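Local atomic coordinates of cupin type-2 domain-containing protein (PDB entry 1YHF), a protein that is of unknown function but belongs to the cupin superfamily, whose domains fold as a small antiparallel beta-barrel. Residues A[19-24]-A[30-35]. Numbering follows the deposited sequence.
Sequences TQEVMI and LSRTLV
Glu21, in the short, weakly bonded helical turn 18-21, meets Arg32 twice, once through its backbone and once through its carboxylate. The backbone carbonyl comes in at the edge of the guanidinium, in its plane, and is gripped side-on by two nitrogens: NH2 of Arg32 lies 2.6 Å from Glu21 O and on a lone pair, while Arg32 NE, 2.8 Å from the same Glu21 O, sits above the carbonyl plane. Both bonds are bent, with N-H...O angles of 145° and 136°. A kink at chi3 of Arg32 (-73°) turns the guanidinium out of an otherwise extended chain to make this grip. The Glu21 side chain folds back over one face of the group, with OE1 3.6 Å from Arg32 CZ; its salt bridge to NH1 is long, a matter of charge alone, since no N-H points at the oxygen. Arg32 NH1 instead bonds to the backbone oxygen of Asn9.

Next comes Val22, whose two methyls divide the work: CG2 lies 3.5 Å from Arg32 CB, and CG1 packs 3.6 Å from Leu30 CB. This buried valine also touches Val44 on the adjoining strand 40-47. At Met23, a selenomethionine, the backbone does the touching: its O is 3.6 Å from Leu30 CD2 and accepts a hydrogen bond from Ser46.

Residues 19-24 thus lie against strand 29-37, an outermost strand of the five-stranded cupin sheet, by side-chain packing and Arg32's paired bonds to one carbonyl oxygen. Together with the NH1 bond to Asn9, that pair probably limits how the guanidinium can turn, while the Glu21 carboxylate probably offsets part of its charge.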
ATOM      1  N   THR A  19      -8.031  -6.688  -5.712  1.00 29.85           N
ATOM      2  CA  THR A  19      -7.065  -6.986  -6.791  1.00 30.36           C
ATOM      3  C   THR A  19      -7.650  -6.716  -8.183  1.00 31.23           C
ATOM      4  O   THR A  19      -6.912  -6.692  -9.174  1.00 31.69           O
ATOM      5  CB  THR A  19      -6.502  -8.449  -6.745  1.00 29.85           C
ATOM      6  OG1 THR A  19      -7.546  -9.395  -7.028  1.00 28.49           O
ATOM      7  CG2 THR A  19      -5.884  -8.747  -5.401  1.00 29.13           C
ATOM      8  N   GLN A  20      -8.967  -6.529  -8.258  1.00 31.43           N
ATOM      9  CA  GLN A  20      -9.587  -6.096  -9.509  1.00 32.42           C
ATOM     10  C   GLN A  20      -9.764  -4.587  -9.565  1.00 31.90           C
ATOM     11  O   GLN A  20      -9.980  -4.042 -10.638  1.00 32.18           O
ATOM     12  CB  GLN A  20     -10.942  -6.784  -9.769  1.00 32.40           C
ATOM     13  CG  GLN A  20     -10.919  -8.311  -9.750  1.00 35.60           C
ATOM     14  CD  GLN A  20      -9.859  -8.935 -10.652  1.00 41.42           C
ATOM     15  OE1 GLN A  20      -9.940  -8.842 -11.885  1.00 41.75           O
ATOM     16  NE2 GLN A  20      -8.863  -9.603 -10.035  1.00 43.77           N
ATOM     17  N   GLU A  21      -9.678  -3.922  -8.416  1.00 31.60           N
ATOM     18  CA  GLU A  21      -9.869  -2.479  -8.338  1.00 31.66           C
ATOM     19  C   GLU A  21      -8.620  -1.732  -8.787  1.00 30.91           C
ATOM     20  O   GLU A  21      -8.712  -0.574  -9.189  1.00 30.94           O
ATOM     21  CB  GLU A  21     -10.251  -2.031  -6.916  1.00 32.50           C
ATOM     22  CG  GLU A  21     -11.616  -2.524  -6.419  1.00 34.45           C
ATOM     23  CD  GLU A  21     -12.791  -1.921  -7.167  1.00 39.82           C
ATOM     24  OE1 GLU A  21     -12.925  -0.677  -7.207  1.00 41.52           O
ATOM     25  OE2 GLU A  21     -13.602  -2.707  -7.705  1.00 43.50           O
ATOM     26  N   VAL A  22      -7.458  -2.384  -8.682  1.00 29.50           N
ATOM     27  CA  VAL A  22      -6.182  -1.809  -9.113  1.00 29.36           C
ATOM     28  C   VAL A  22      -5.389  -2.860  -9.894  1.00 29.10           C
ATOM     29  O   VAL A  22      -4.665  -3.680  -9.317  1.00 27.73           O
ATOM     30  CB  VAL A  22      -5.350  -1.209  -7.929  1.00 29.16           C
ATOM     31  CG1 VAL A  22      -4.193  -0.407  -8.459  1.00 31.12           C
ATOM     32  CG2 VAL A  22      -6.197  -0.264  -7.103  1.00 30.20           C
HETATM   33  N   MSE A  23      -5.569  -2.844 -11.216  1.00 28.93           N
HETATM   34  CA  MSE A  23      -4.950  -3.823 -12.094  1.00 30.48           C
HETATM   35  C   MSE A  23      -3.434  -3.616 -12.188  1.00 29.69           C
HETATM   36  O   MSE A  23      -2.934  -2.514 -11.969  1.00 29.24           O
HETATM   37  CB  MSE A  23      -5.618  -3.778 -13.476  1.00 31.08           C
HETATM   38  CG  MSE A  23      -7.153  -4.003 -13.401  1.00 35.49           C
HETATM   39 SE   MSE A  23      -7.568  -5.858 -12.913  0.74 45.40          SE
HETATM   40  CE  MSE A  23      -7.359  -6.589 -14.696  1.00 42.88           C
ATOM     41  N   ILE A  24      -2.702  -4.693 -12.456  1.00 29.36           N
ATOM     42  CA  ILE A  24      -1.258  -4.593 -12.674  1.00 29.41           C
ATOM     43  C   ILE A  24      -1.042  -4.131 -14.115  1.00 29.98           C
ATOM     44  O   ILE A  24      -1.582  -4.739 -15.040  1.00 29.64           O
ATOM     45  CB  ILE A  24      -0.548  -5.951 -12.427  1.00 29.09           C
ATOM     46  CG1 ILE A  24      -0.593  -6.318 -10.940  1.00 28.82           C
ATOM     47  CG2 ILE A  24       0.883  -5.893 -12.941  1.00 29.93           C
ATOM     48  CD1 ILE A  24      -0.396  -7.795 -10.631  1.00 30.33           C
ATOM     49  N   LEU A  30       0.114   1.813 -10.143  1.00 25.80           N
ATOM     50  CA  LEU A  30      -1.239   2.346 -10.095  1.00 26.16           C
ATOM     51  C   LEU A  30      -1.690   2.427  -8.666  1.00 25.44           C
ATOM     52  O   LEU A  30      -1.323   1.597  -7.828  1.00 24.47           O
ATOM     53  CB  LEU A  30      -2.234   1.438 -10.831  1.00 25.78           C
ATOM     54  CG  LEU A  30      -2.478   1.520 -12.319  1.00 28.38           C
ATOM     55  CD1 LEU A  30      -1.353   0.854 -13.104  1.00 29.03           C
ATOM     56  CD2 LEU A  30      -3.835   0.874 -12.678  1.00 28.22           C
ATOM     57  N   SER A  31      -2.513   3.431  -8.394  1.00 25.49           N
ATOM     58  CA  SER A  31      -3.047   3.581  -7.081  1.00 25.41           C
ATOM     59  C   SER A  31      -4.468   4.049  -7.099  1.00 24.95           C
ATOM     60  O   SER A  31      -4.895   4.793  -7.994  1.00 25.15           O
ATOM     61  CB  SER A  31      -2.129   4.468  -6.197  1.00 26.42           C
ATOM     62  OG  SER A  31      -2.144   5.830  -6.574  1.00 25.02           O
ATOM     63  N   ARG A  32      -5.203   3.561  -6.108  1.00 24.41           N
ATOM     64  CA  ARG A  32      -6.527   4.000  -5.832  1.00 24.67           C
ATOM     65  C   ARG A  32      -6.494   4.475  -4.402  1.00 24.94           C
ATOM     66  O   ARG A  32      -6.324   3.668  -3.472  1.00 24.05           O
ATOM     67  CB  ARG A  32      -7.497   2.835  -6.000  1.00 24.93           C
ATOM     68  CG  ARG A  32      -8.935   3.256  -6.009  1.00 25.58           C
ATOM     69  CD  ARG A  32      -9.819   2.040  -6.218  1.00 25.21           C
ATOM     70  NE  ARG A  32      -9.787   1.521  -7.595  1.00 26.17           N
ATOM     71  CZ  ARG A  32     -10.702   1.773  -8.528  1.00 27.45           C
ATOM     72  NH1 ARG A  32     -11.735   2.604  -8.292  1.00 25.64           N
ATOM     73  NH2 ARG A  32     -10.576   1.192  -9.717  1.00 26.59           N
ATOM     74  N   THR A  33      -6.610   5.793  -4.234  1.00 24.47           N
ATOM     75  CA  THR A  33      -6.483   6.410  -2.917  1.00 24.72           C
ATOM     76  C   THR A  33      -7.836   6.556  -2.218  1.00 24.68           C
ATOM     77  O   THR A  33      -8.647   7.424  -2.569  1.00 24.19           O
ATOM     78  CB  THR A  33      -5.745   7.760  -2.977  1.00 25.10           C
ATOM     79  OG1 THR A  33      -4.491   7.590  -3.637  1.00 25.11           O
ATOM     80  CG2 THR A  33      -5.503   8.322  -1.577  1.00 26.50           C
ATOM     81  N   LEU A  34      -8.052   5.692  -1.230  1.00 24.03           N
ATOM     82  CA  LEU A  34      -9.286   5.629  -0.425  1.00 25.22           C
ATOM     83  C   LEU A  34      -9.467   6.763   0.570  1.00 25.24           C
ATOM     84  O   LEU A  34     -10.572   7.285   0.736  1.00 25.65           O
ATOM     85  CB  LEU A  34      -9.323   4.285   0.311  1.00 24.77           C
ATOM     86  CG  LEU A  34      -9.903   3.117  -0.510  1.00 28.16           C
ATOM     87  CD1 LEU A  34      -9.638   3.186  -2.024  1.00 28.26           C
ATOM     88  CD2 LEU A  34      -9.481   1.820   0.048  1.00 26.51           C
ATOM     89  N   VAL A  35      -8.370   7.149   1.217  1.00 25.60           N
ATOM     90  CA  VAL A  35      -8.378   8.206   2.230  1.00 25.71           C
ATOM     91  C   VAL A  35      -7.076   8.958   2.116  1.00 26.42           C
ATOM     92  O   VAL A  35      -6.004   8.355   1.999  1.00 24.58           O
ATOM     93  CB  VAL A  35      -8.481   7.666   3.683  1.00 25.27           C
ATOM     94  CG1 VAL A  35      -8.541   8.829   4.673  1.00 25.62           C
ATOM     95  CG2 VAL A  35      -9.698   6.794   3.866  1.00 26.59           C
TER